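Local coordinates for protein alginate lyase, family PL7 (PDB 3ZPY) that probably cleaves the polysaccharide alginate by beta-elimination, as the catalytic domain of a marine bacterial family 7 polysaccharide lyase, at residues 79-84 and 243-248; 106-111 and 176-181; 160-165 and 207-212; 185-190 and 194-199. All coordinates share one frame; numbering follows the deposited sequence.

Contact 1: residues 79-84 and 243-248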
loop_
_atom_site.group_PDB
_atom_site.type_symbol
_atom_site.label_atom_id
_atom_site.label_comp_id
_atom_site.label_asym_id
_atom_site.label_seq_id
_atom_site.Cartn_x
_atom_site.Cartn_y
_atom_site.Cartn_z
ATOM N N LEU A 79 3.333 -1.618 5.145
ATOM C CA LEU A 79 3.588 -0.888 6.383
ATOM C C LEU A 79 2.420 0.001 6.730
ATOM O O LEU A 79 1.782 0.600 5.810
ATOM C CB LEU A 79 4.840 -0.008 6.171
ATOM C CG LEU A 79 6.065 -0.720 5.594
ATOM C CD1 LEU A 79 7.202 0.296 5.494
ATOM C CD2 LEU A 79 6.458 -1.864 6.491
ATOM N N ARG A 80 2.194 0.117 8.051
ATOM C CA ARG A 80 1.170 0.968 8.612
ATOM C C ARG A 80 1.810 2.070 9.437
ATOM O O ARG A 80 2.506 1.759 10.380
ATOM C CB ARG A 80 0.201 0.072 9.420
ATOM C CG ARG A 80 -1.083 0.789 9.921
ATOM C CD ARG A 80 -0.915 1.464 11.264
ATOM N NE ARG A 80 -2.263 1.725 11.800
ATOM C CZ ARG A 80 -2.754 2.920 12.169
ATOM N NH1 ARG A 80 -2.052 4.048 12.084
ATOM N NH2 ARG A 80 -3.983 3.007 12.620
ATOM N N GLU A 81 1.565 3.326 9.091
ATOM C CA GLU A 81 2.195 4.458 9.795
ATOM C C GLU A 81 1.916 4.442 11.270
ATOM O O GLU A 81 0.718 4.309 11.696
ATOM C CB GLU A 81 1.685 5.760 9.206
ATOM C CG GLU A 81 2.484 6.976 9.683
ATOM C CD GLU A 81 1.784 8.284 9.428
ATOM O OE1 GLU A 81 0.669 8.269 8.798
ATOM O OE2 GLU A 81 2.274 9.334 9.941
ATOM N N MET A 82 2.980 4.574 12.061
ATOM C CA MET A 82 2.896 4.747 13.526
ATOM C C MET A 82 3.384 6.139 13.949
ATOM O O MET A 82 4.035 6.821 13.148
ATOM C CB MET A 82 3.594 3.629 14.277
ATOM C CG MET A 82 3.092 2.219 13.899
ATOM S SD MET A 82 1.425 1.862 14.411
ATOM C CE MET A 82 1.681 1.614 16.175
ATOM N N ASP A 83 3.128 6.509 15.169
ATOM C CA ASP A 83 3.404 7.859 15.682
ATOM C C ASP A 83 4.049 7.638 17.058
ATOM O O ASP A 83 3.416 7.702 18.104
ATOM C CB ASP A 83 2.097 8.623 15.777
ATOM C CG ASP A 83 2.262 9.988 16.448
ATOM O OD1 ASP A 83 3.412 10.478 16.444
ATOM O OD2 ASP A 83 1.231 10.520 16.894
ATOM N N ASN A 84 5.341 7.423 17.031
ATOM C CA ASN A 84 6.110 7.198 18.292
ATOM C C ASN A 84 5.425 6.227 19.182
ATOM O O ASN A 84 5.195 6.445 20.385
ATOM C CB ASN A 84 6.469 8.519 18.970
ATOM C CG ASN A 84 7.503 9.232 18.180
ATOM O OD1 ASN A 84 8.554 8.669 17.960
ATOM N ND2 ASN A 84 7.203 10.433 17.678
ATOM N N LEU A 243 11.956 6.212 1.756
ATOM C CA LEU A 243 10.643 6.396 2.369
ATOM C C LEU A 243 10.776 7.418 3.495
ATOM O O LEU A 243 11.618 7.281 4.374
ATOM C CB LEU A 243 10.235 5.050 2.998
ATOM C CG LEU A 243 8.896 5.087 3.788
ATOM C CD1 LEU A 243 7.656 5.517 3.014
ATOM C CD2 LEU A 243 8.654 3.707 4.381
ATOM N N SER A 244 9.859 8.364 3.507
ATOM C CA SER A 244 9.689 9.195 4.693
ATOM C C SER A 244 8.298 9.739 4.778
ATOM O O SER A 244 7.632 9.926 3.758
ATOM C CB SER A 244 10.675 10.354 4.662
ATOM O OG SER A 244 10.333 11.252 3.654
ATOM N N VAL A 245 7.859 10.000 6.005
ATOM C CA VAL A 245 6.606 10.715 6.242
ATOM C C VAL A 245 6.946 12.029 6.980
ATOM O O VAL A 245 7.801 12.027 7.867
ATOM C CB VAL A 245 5.602 9.857 7.019
ATOM C CG1 VAL A 245 4.494 10.729 7.564
ATOM C CG2 VAL A 245 4.962 8.879 6.076
ATOM N N THR A 246 6.313 13.117 6.518
ATOM C CA THR A 246 6.519 14.448 7.117
ATOM C C THR A 246 5.159 15.000 7.512
ATOM O O THR A 246 4.182 14.918 6.755
ATOM C CB THR A 246 7.203 15.382 6.123
ATOM O OG1 THR A 246 8.366 14.764 5.662
ATOM C CG2 THR A 246 7.519 16.692 6.771
ATOM N N HIS A 247 5.121 15.557 8.702
ATOM C CA HIS A 247 3.939 16.263 9.211
ATOM C C HIS A 247 4.336 17.637 9.645
ATOM O O HIS A 247 5.310 17.777 10.473
ATOM C CB HIS A 247 3.261 15.512 10.393
ATOM C CG HIS A 247 2.744 14.149 9.991
ATOM N ND1 HIS A 247 1.593 14.048 9.240
ATOM C CD2 HIS A 247 3.239 12.851 10.184
ATOM C CE1 HIS A 247 1.307 12.757 9.034
ATOM N NE2 HIS A 247 2.356 12.008 9.565
ATOM N N ASN A 248 3.641 18.634 9.083
ATOM C CA ASN A 248 3.923 20.033 9.388
ATOM C C ASN A 248 2.669 20.708 9.899
ATOM O O ASN A 248 1.566 20.310 9.459
ATOM C CB ASN A 248 4.442 20.784 8.136
ATOM C CG ASN A 248 5.719 20.182 7.554
ATOM O OD1 ASN A 248 6.800 20.257 8.165
ATOM N ND2 ASN A 248 5.602 19.595 6.392
ATOM O OXT ASN A 248 2.770 21.671 10.735
#
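E81 reaches across from strand 79-83 and meets H247 and V245 on strand 243-247. CB starts the side chain toward the other strand. CG lies anti to the backbone N (chi1 -169°), and the chain stays extended, which carries the carboxylate across the gap. CD comes to 4.1 Å from CG1 of V245. V245 was modelled in two conformers, so its fit here is less certain. OE2 accepts a hydrogen bond from NE2 of H247, 2.7 Å long and fairly straight. The donor arrives on the syn side of OE2, and the ring and carboxylate planes are only 4° apart. OE1 is taken by W90 NE1 and the backbone N of F217, so three N-H groups grip this buried carboxylate. The strands face each other in the two sheets of the PL7 beta-sandwich, a jelly roll of the concanavalin clan. Their axes come within 9.9 Å and are turned by 40°. L79 and R80 end the RVELR sequence, which fits the conserved motif of PL7 lyases in this strand. Replacing E81 by alanine would probably leave H247, W90 and the F217 backbone N without this acceptor and let the H247 ring turn more freely. Deeper between the sheets, L79 CD1 touches L243 CD2 at 3.9 Å. The H247 ring also meets the rings of W90 and H97.

Contact 2: residues 106-111 and 176-181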
loop_
_atom_site.group_PDB
_atom_site.type_symbol
_atom_site.label_atom_id
_atom_site.label_comp_id
_atom_site.label_asym_id
_atom_site.label_seq_id
_atom_site.Cartn_x
_atom_site.Cartn_y
_atom_site.Cartn_z
ATOM N N ASN A 106 7.174 -4.440 -10.111
ATOM C CA ASN A 106 7.847 -5.318 -10.964
ATOM C C ASN A 106 6.965 -6.458 -11.525
ATOM O O ASN A 106 7.394 -7.137 -12.412
ATOM C CB ASN A 106 9.016 -5.944 -10.201
ATOM C CG ASN A 106 10.012 -4.858 -9.710
ATOM O OD1 ASN A 106 10.598 -4.141 -10.532
ATOM N ND2 ASN A 106 10.058 -4.633 -8.404
ATOM N N GLN A 107 5.754 -6.666 -10.994
ATOM C CA GLN A 107 4.920 -7.774 -11.408
ATOM C C GLN A 107 3.535 -7.484 -10.879
ATOM O O GLN A 107 3.392 -7.079 -9.719
ATOM C CB GLN A 107 5.411 -9.097 -10.721
ATOM C CG GLN A 107 4.656 -10.329 -11.159
ATOM C CD GLN A 107 4.975 -10.889 -12.546
ATOM O OE1 GLN A 107 5.982 -10.681 -13.116
ATOM N NE2 GLN A 107 4.136 -11.711 -12.998
ATOM N N LEU A 108 2.528 -7.730 -11.732
ATOM C CA LEU A 108 1.106 -7.654 -11.317
ATOM C C LEU A 108 0.574 -9.076 -11.132
ATOM O O LEU A 108 1.027 -10.043 -11.788
ATOM C CB LEU A 108 0.246 -6.977 -12.396
ATOM C CG LEU A 108 0.590 -5.503 -12.559
ATOM C CD1 LEU A 108 -0.238 -4.937 -13.698
ATOM C CD2 LEU A 108 0.533 -4.730 -11.271
ATOM N N PRO A 109 -0.447 -9.216 -10.239
ATOM C CA PRO A 109 -1.106 -10.485 -10.038
ATOM C C PRO A 109 -2.193 -10.675 -11.095
ATOM O O PRO A 109 -2.224 -9.928 -12.117
ATOM C CB PRO A 109 -1.632 -10.355 -8.608
ATOM C CG PRO A 109 -2.103 -8.876 -8.600
ATOM C CD PRO A 109 -0.905 -8.180 -9.284
ATOM N N GLN A 110 -3.110 -11.665 -10.858
ATOM C CA GLN A 110 -4.218 -11.949 -11.811
ATOM C C GLN A 110 -5.475 -11.790 -10.987
ATOM O O GLN A 110 -5.606 -12.466 -9.897
ATOM C CB GLN A 110 -4.080 -13.337 -12.322
ATOM C CG GLN A 110 -5.316 -13.811 -13.126
ATOM C CD GLN A 110 -5.087 -15.161 -13.696
ATOM O OE1 GLN A 110 -3.966 -15.622 -13.777
ATOM N NE2 GLN A 110 -6.151 -15.820 -14.110
ATOM N N ASP A 111 -6.395 -10.963 -11.485
ATOM C CA ASP A 111 -7.737 -10.792 -10.878
ATOM C C ASP A 111 -8.428 -12.109 -10.653
ATOM O O ASP A 111 -8.193 -13.115 -11.358
ATOM C CB ASP A 111 -8.602 -10.010 -11.879
ATOM C CG ASP A 111 -8.196 -8.492 -11.967
ATOM O OD1 ASP A 111 -7.158 -8.090 -11.336
ATOM O OD2 ASP A 111 -9.012 -7.800 -12.664
ATOM N N TYR A 176 2.398 5.022 -17.700
ATOM C CA TYR A 176 3.202 4.480 -16.650
ATOM C C TYR A 176 3.809 3.109 -17.080
ATOM O O TYR A 176 3.359 2.477 -18.067
ATOM C CB TYR A 176 2.413 4.375 -15.319
ATOM C CG TYR A 176 2.066 5.774 -14.845
ATOM C CD1 TYR A 176 0.957 6.486 -15.379
ATOM C CD2 TYR A 176 2.909 6.427 -13.917
ATOM C CE1 TYR A 176 0.727 7.819 -15.040
ATOM C CE2 TYR A 176 2.634 7.693 -13.515
ATOM C CZ TYR A 176 1.536 8.364 -14.076
ATOM O OH TYR A 176 1.329 9.685 -13.693
ATOM N N SER A 177 4.742 2.628 -16.276
ATOM C CA SER A 177 5.318 1.301 -16.652
ATOM C C SER A 177 5.831 0.570 -15.467
ATOM O O SER A 177 6.214 1.135 -14.456
ATOM C CB SER A 177 6.246 1.233 -17.857
ATOM O OG SER A 177 7.327 1.998 -17.549
ATOM N N LEU A 178 5.885 -0.764 -15.652
ATOM C CA LEU A 178 6.542 -1.654 -14.724
ATOM C C LEU A 178 8.084 -1.475 -14.817
ATOM O O LEU A 178 8.593 -1.064 -15.833
ATOM C CB LEU A 178 6.193 -3.103 -14.979
ATOM C CG LEU A 178 4.689 -3.379 -14.823
ATOM C CD1 LEU A 178 4.360 -4.865 -14.979
ATOM C CD2 LEU A 178 4.085 -2.899 -13.496
ATOM N N ASP A 179 8.797 -1.901 -13.760
ATOM C CA ASP A 179 10.254 -1.841 -13.680
ATOM C C ASP A 179 10.747 -0.480 -13.980
ATOM O O ASP A 179 11.837 -0.332 -14.479
ATOM C CB ASP A 179 10.813 -2.832 -14.703
ATOM C CG ASP A 179 10.353 -4.275 -14.446
ATOM O OD1 ASP A 179 10.260 -4.702 -13.295
ATOM O OD2 ASP A 179 9.949 -4.963 -15.448
ATOM N N THR A 180 10.124 0.565 -13.436
ATOM C CA THR A 180 10.386 1.948 -13.714
ATOM C C THR A 180 10.301 2.719 -12.434
ATOM O O THR A 180 9.286 2.641 -11.714
ATOM C CB THR A 180 9.438 2.538 -14.735
ATOM O OG1 THR A 180 9.597 1.836 -15.968
ATOM C CG2 THR A 180 9.694 3.998 -14.985
ATOM N N THR A 181 11.329 3.463 -12.088
ATOM C CA THR A 181 11.384 4.181 -10.784
ATOM C C THR A 181 10.531 5.422 -10.877
ATOM O O THR A 181 10.656 6.264 -11.800
ATOM C CB THR A 181 12.856 4.536 -10.543
ATOM O OG1 THR A 181 13.426 3.279 -10.269
ATOM C CG2 THR A 181 12.988 5.451 -9.293
#
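A sheet-to-sheet crossing of the beta-sandwich lies at this contact. Strand 171-177 belongs to one sheet, and the turn after it leads to strand 182-189 in the other. On the way it passes the end of strand 96-107, the neighbour of strand 182-189 in that second sheet. The two segments meet at two places, one apolar and one polar. At the apolar place L178 points toward 106-111, and its CD2 lies 4.5 Å from CG of L108. This is a loose touch, and both leucines also rest on V155 of strand 154-160. L178 packs on V105 as well, so it fills the corner between the sheets. At the polar place D179 meets N106. The CA atoms of these residues are 5.0 Å apart, the closest CA pair of the two segments. CG of D179 sits beside its own backbone N (chi1 -60°), and OD1 comes to 3.4 Å from CA of N106 and 3.6 Å from its CB. The two side chains cross obliquely, and their flat ends are nearly coplanar, 22° apart. D179 itself has positive phi and psi, which turns the chain here. Within the turn, S177 OG and T180 OG1 share a hydrogen bond of 2.8 Å. Just beyond, T181 OG1 bonds to Q104 NE2 on strand 96-107. The chemistry is split by depth: the leucines close the buried corner, while the exposed D179 carboxylate lies beside the polar end of N106 at the surface.

Contact 3: residues 160-165 and 207-212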
loop_
_atom_site.group_PDB
_atom_site.type_symbol
_atom_site.label_atom_id
_atom_site.label_comp_id
_atom_site.label_asym_id
_atom_site.label_seq_id
_atom_site.Cartn_x
_atom_site.Cartn_y
_atom_site.Cartn_z
ATOM N N SER A 160 -7.942 5.184 -6.641
ATOM C CA SER A 160 -9.223 4.646 -6.101
ATOM C C SER A 160 -9.308 5.069 -4.621
ATOM O O SER A 160 -8.586 5.947 -4.195
ATOM C CB SER A 160 -9.215 3.125 -6.280
ATOM O OG SER A 160 -9.270 2.761 -7.650
ATOM N N GLY A 161 -10.202 4.444 -3.842
ATOM C CA GLY A 161 -10.525 4.944 -2.531
ATOM C C GLY A 161 -11.593 6.006 -2.542
ATOM O O GLY A 161 -12.035 6.405 -3.626
ATOM N N TYR A 162 -11.928 6.538 -1.346
ATOM C CA TYR A 162 -13.118 7.403 -1.176
ATOM C C TYR A 162 -13.064 8.649 -2.091
ATOM O O TYR A 162 -14.023 8.999 -2.752
ATOM C CB TYR A 162 -13.197 7.840 0.275
ATOM C CG TYR A 162 -14.383 8.622 0.582
ATOM C CD1 TYR A 162 -14.574 9.932 0.070
ATOM C CD2 TYR A 162 -15.431 8.009 1.261
ATOM C CE1 TYR A 162 -15.736 10.635 0.334
ATOM C CE2 TYR A 162 -16.620 8.705 1.537
ATOM C CZ TYR A 162 -16.760 10.047 1.062
ATOM O OH TYR A 162 -17.917 10.759 1.249
ATOM N N VAL A 163 -11.850 9.207 -2.216
ATOM C CA VAL A 163 -11.714 10.511 -2.832
ATOM C C VAL A 163 -12.117 10.487 -4.339
ATOM O O VAL A 163 -12.566 11.494 -4.851
ATOM C CB VAL A 163 -10.255 11.075 -2.669
ATOM C CG1 VAL A 163 -9.242 10.282 -3.497
ATOM C CG2 VAL A 163 -10.254 12.584 -2.946
ATOM N N THR A 164 -12.036 9.324 -4.976
ATOM C CA THR A 164 -12.542 9.152 -6.353
ATOM C C THR A 164 -13.820 8.319 -6.325
ATOM O O THR A 164 -14.815 8.714 -6.958
ATOM C CB THR A 164 -11.494 8.607 -7.322
ATOM O OG1 THR A 164 -11.027 7.371 -6.819
ATOM C CG2 THR A 164 -10.400 9.592 -7.587
ATOM N N GLU A 165 -13.770 7.140 -5.700
ATOM C CA GLU A 165 -14.954 6.252 -5.812
ATOM C C GLU A 165 -16.271 6.838 -5.335
ATOM O O GLU A 165 -17.323 6.423 -5.825
ATOM C CB GLU A 165 -14.633 4.948 -5.087
ATOM C CG GLU A 165 -13.517 4.122 -5.670
ATOM C CD GLU A 165 -13.294 2.919 -4.782
ATOM O OE1 GLU A 165 -14.224 2.373 -4.112
ATOM O OE2 GLU A 165 -12.207 2.420 -4.786
ATOM N N MET A 207 -11.546 16.364 -0.680
ATOM C CA MET A 207 -12.488 15.508 0.064
ATOM C C MET A 207 -13.643 16.392 0.498
ATOM O O MET A 207 -13.498 17.273 1.407
ATOM C CB MET A 207 -11.825 14.904 1.286
ATOM C CG MET A 207 -10.856 13.822 0.927
ATOM S SD MET A 207 -11.726 12.284 0.551
ATOM C CE MET A 207 -12.262 11.848 2.251
ATOM N N GLU A 208 -14.826 16.139 -0.063
ATOM C CA GLU A 208 -16.050 16.875 0.336
ATOM C C GLU A 208 -16.745 16.198 1.493
ATOM O O GLU A 208 -17.859 15.748 1.371
ATOM C CB GLU A 208 -17.001 17.045 -0.870
ATOM C CG GLU A 208 -16.421 17.782 -2.078
ATOM C CD GLU A 208 -15.974 19.210 -1.784
ATOM O OE1 GLU A 208 -16.373 19.817 -0.748
ATOM O OE2 GLU A 208 -15.235 19.742 -2.632
ATOM N N VAL A 209 -16.059 16.118 2.595
ATOM C CA VAL A 209 -16.509 15.459 3.859
ATOM C C VAL A 209 -16.031 16.469 4.944
ATOM O O VAL A 209 -14.908 17.026 4.848
ATOM C CB VAL A 209 -15.719 14.145 4.084
ATOM C CG1 VAL A 209 -15.913 13.667 5.549
ATOM C CG2 VAL A 209 -16.104 13.079 3.039
ATOM N N ASP A 210 -16.866 16.681 5.974
ATOM C CA ASP A 210 -16.553 17.661 7.049
ATOM C C ASP A 210 -15.441 17.227 7.979
ATOM O O ASP A 210 -14.534 17.961 8.206
ATOM C CB ASP A 210 -17.811 18.057 7.849
ATOM C CG ASP A 210 -18.944 18.472 6.963
ATOM O OD1 ASP A 210 -18.715 19.187 5.954
ATOM O OD2 ASP A 210 -20.078 18.068 7.285
ATOM N N ASP A 211 -15.529 16.008 8.488
ATOM C CA ASP A 211 -14.595 15.539 9.485
ATOM C C ASP A 211 -13.517 14.720 8.762
ATOM O O ASP A 211 -13.680 13.541 8.445
ATOM C CB ASP A 211 -15.341 14.702 10.553
ATOM C CG ASP A 211 -14.389 14.031 11.511
ATOM O OD1 ASP A 211 -13.211 14.494 11.557
ATOM O OD2 ASP A 211 -14.792 13.055 12.194
ATOM N N LEU A 212 -12.376 15.378 8.531
ATOM C CA LEU A 212 -11.252 14.689 7.912
ATOM C C LEU A 212 -10.218 14.160 8.935
ATOM O O LEU A 212 -9.012 14.105 8.615
ATOM C CB LEU A 212 -10.573 15.633 6.895
ATOM C CG LEU A 212 -11.558 16.126 5.845
ATOM C CD1 LEU A 212 -10.810 17.004 4.822
ATOM C CD2 LEU A 212 -12.281 14.973 5.130
HETATM O O HOH W 1 -17.877 13.318 -0.743
#
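M207 pushes its thioether into the hollow between Y162 and V163 on the short helix 162-165. Its side chain is bent at both chi2 (-78°) and chi3 (-72°), which folds the sulfur and methyl back against the helix. SD rests 3.7 Å from CB of V163, and the two side chains cross at about a right angle. CE lies 3.7 Å from CD1 of Y162. The sulfur is 4.9 Å from the Y162 ring centroid and 61° off the ring normal, an oblique Met-aromatic contact. Further out, CG2 of V209 is the second bump. It presses on the phenol end of the same ring, 3.4 Å from OH and 3.7 Å from CE1. Between these two bumps, E208 is the centre of an inverse gamma turn. A water bridges Y162 OH and the E208 carbonyl O, at 3.2 Å from each. With an alanine instead of Y162, M207 CE and V209 CG2 would probably face a gap, and the water would lose its phenol partner. The contact joins the helix after strand 154-160 to the loop after strand 200-206, near one end of the sandwich. V139 also touches M207, and F203 touches V163. The chemistry runs from apolar to polar: sulfur and aliphatic groups fill the buried part, and the phenol oxygen reaches the loop backbone through water.

Contact 4: residues 185-190 and 194-199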
loop_
_atom_site.group_PDB
_atom_site.type_symbol
_atom_site.label_atom_id
_atom_site.label_comp_id
_atom_site.label_asym_id
_atom_site.label_seq_id
_atom_site.Cartn_x
_atom_site.Cartn_y
_atom_site.Cartn_z
ATOM N N LYS A 185 5.021 11.399 -4.180
ATOM C CA LYS A 185 4.767 12.284 -3.051
ATOM C C LYS A 185 3.250 12.362 -2.905
ATOM O O LYS A 185 2.581 12.901 -3.799
ATOM C CB LYS A 185 5.421 13.645 -3.298
ATOM C CG LYS A 185 5.239 14.628 -2.127
ATOM C CD LYS A 185 6.100 15.876 -2.245
ATOM C CE LYS A 185 5.772 16.760 -3.390
ATOM N NZ LYS A 185 6.368 18.145 -3.330
ATOM N N LEU A 186 2.730 11.878 -1.789
ATOM C CA LEU A 186 1.263 11.831 -1.514
ATOM C C LEU A 186 1.013 12.803 -0.379
ATOM O O LEU A 186 1.617 12.696 0.706
ATOM C CB LEU A 186 0.938 10.407 -1.150
ATOM C CG LEU A 186 -0.550 10.128 -0.948
ATOM C CD1 LEU A 186 -1.328 10.418 -2.220
ATOM C CD2 LEU A 186 -0.726 8.673 -0.484
ATOM N N VAL A 187 0.184 13.805 -0.646
ATOM C CA VAL A 187 -0.026 14.931 0.288
ATOM C C VAL A 187 -1.512 14.949 0.609
ATOM O O VAL A 187 -2.338 14.886 -0.281
ATOM C CB VAL A 187 0.426 16.247 -0.294
ATOM C CG1 VAL A 187 0.266 17.346 0.767
ATOM C CG2 VAL A 187 1.955 16.207 -0.699
ATOM N N TYR A 188 -1.815 15.190 1.876
ATOM C CA TYR A 188 -3.181 15.484 2.331
ATOM C C TYR A 188 -3.043 16.782 3.114
ATOM O O TYR A 188 -2.384 16.805 4.153
ATOM C CB TYR A 188 -3.682 14.328 3.268
ATOM C CG TYR A 188 -5.192 14.220 3.434
ATOM C CD1 TYR A 188 -6.119 15.142 2.874
ATOM C CD2 TYR A 188 -5.707 13.111 4.091
ATOM C CE1 TYR A 188 -7.534 14.994 3.082
ATOM C CE2 TYR A 188 -7.117 12.922 4.288
ATOM C CZ TYR A 188 -8.004 13.849 3.740
ATOM O OH TYR A 188 -9.397 13.628 3.972
ATOM N N SER A 189 -3.646 17.855 2.559
ATOM C CA SER A 189 -3.464 19.208 3.119
ATOM C C SER A 189 -4.586 20.048 2.657
ATOM O O SER A 189 -4.994 19.981 1.482
ATOM C CB SER A 189 -2.105 19.812 2.646
ATOM O OG SER A 189 -1.928 21.100 3.253
ATOM N N GLY A 190 -5.147 20.822 3.567
ATOM C CA GLY A 190 -6.256 21.701 3.172
ATOM C C GLY A 190 -7.540 20.996 2.716
ATOM O O GLY A 190 -8.358 21.584 2.069
ATOM N N GLU A 194 -3.575 14.558 -2.821
ATOM C CA GLU A 194 -2.757 14.810 -4.029
ATOM C C GLU A 194 -1.596 13.894 -4.161
ATOM O O GLU A 194 -0.932 13.571 -3.153
ATOM C CB GLU A 194 -2.292 16.256 -4.045
ATOM C CG GLU A 194 -1.483 16.661 -5.286
ATOM C CD GLU A 194 -1.390 18.158 -5.403
ATOM O OE1 GLU A 194 -1.643 18.878 -4.378
ATOM O OE2 GLU A 194 -1.136 18.645 -6.516
ATOM N N LEU A 195 -1.426 13.413 -5.404
ATOM C CA LEU A 195 -0.201 12.649 -5.753
ATOM C C LEU A 195 0.610 13.384 -6.728
ATOM O O LEU A 195 0.130 13.779 -7.778
ATOM C CB LEU A 195 -0.622 11.276 -6.340
ATOM C CG LEU A 195 0.515 10.317 -6.726
ATOM C CD1 LEU A 195 1.303 9.775 -5.537
ATOM C CD2 LEU A 195 -0.064 9.170 -7.541
ATOM N N PHE A 196 1.924 13.463 -6.423
ATOM C CA PHE A 196 2.948 13.882 -7.365
ATOM C C PHE A 196 3.756 12.632 -7.754
ATOM O O PHE A 196 4.067 11.756 -6.918
ATOM C CB PHE A 196 3.942 14.899 -6.736
ATOM C CG PHE A 196 3.312 16.233 -6.303
ATOM C CD1 PHE A 196 2.628 16.347 -5.063
ATOM C CD2 PHE A 196 3.582 17.386 -6.997
ATOM C CE1 PHE A 196 2.010 17.568 -4.721
ATOM C CE2 PHE A 196 3.003 18.594 -6.673
ATOM C CZ PHE A 196 2.262 18.678 -5.523
ATOM N N MET A 197 4.198 12.575 -9.040
ATOM C CA MET A 197 5.012 11.477 -9.538
ATOM C C MET A 197 6.144 12.152 -10.279
ATOM O O MET A 197 5.870 12.930 -11.211
ATOM C CB MET A 197 4.212 10.588 -10.497
ATOM C CG MET A 197 3.132 9.736 -9.846
ATOM S SD MET A 197 3.757 8.587 -8.561
ATOM C CE MET A 197 3.857 7.008 -9.436
ATOM N N ASN A 198 7.401 11.865 -9.856
ATOM C CA ASN A 198 8.555 12.499 -10.479
ATOM C C ASN A 198 8.427 13.997 -10.589
ATOM O O ASN A 198 8.862 14.583 -11.580
ATOM C CB ASN A 198 8.906 11.877 -11.841
ATOM C CG ASN A 198 9.379 10.452 -11.688
ATOM O OD1 ASN A 198 9.762 10.067 -10.612
ATOM N ND2 ASN A 198 9.294 9.662 -12.763
ATOM N N GLY A 199 7.795 14.569 -9.549
ATOM C CA GLY A 199 7.676 16.044 -9.433
ATOM C C GLY A 199 6.461 16.699 -10.089
ATOM O O GLY A 199 6.264 17.918 -9.970
#
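Strands 185-189 and 194-197 run antiparallel, their axes 4.7 Å apart, as the two arms of a beta hairpin. K185 with F196 and V187 with E194 are hydrogen-bonded pairs. The F196 N to K185 O bond is 2.8 Å long and almost straight. L186 with L195 is the non-hydrogen-bonded pair between them, and here CA of L186 lies 3.2 Å from O of E194 in a CA-H...O contact. The two leucines point into the sandwich, L186 onto W101 and L195 onto V202. K185, V187, E194 and F196 point the other way. K185 and F196 lie side by side. CE of K185 sits over one face of the ring, 3.6 Å from CD1. The K185 chain then bends at chi3 (65°), which sets NZ 4.4 Å from the ring centroid and only 5° off the normal. This is a cation-pi contact backed by a CH-pi contact. V187 CG2 approaches the ring obliquely. E194 sends its carboxylate to R204 and S201 on the next strand. The hairpin is thus apolar inward, while outside the lysine charge is probably eased by the ring and the glutamate charge by R204.

How the contacts relate
All four contacts belong to one beta-sandwich domain. Contact 4 lies within a sheet and rests on backbone bonds. Contact 1 spans the two sheets through side chains alone, and contact 2 sits where the chain crosses between them. Contacts 1, 2 and 4 reach the same sheet. Contact 3 instead ties a helix to a loop near one end. Each has buried apolar parts and a more open edge: the His-carboxylate bond of contact 1 is buried on the E81 side alone, and contact 3 turns polar only through water. Y188 links contacts 3 and 4, since its OH packs against M207 and L212. Contacts 2 and 4 touch through Y176 and M197.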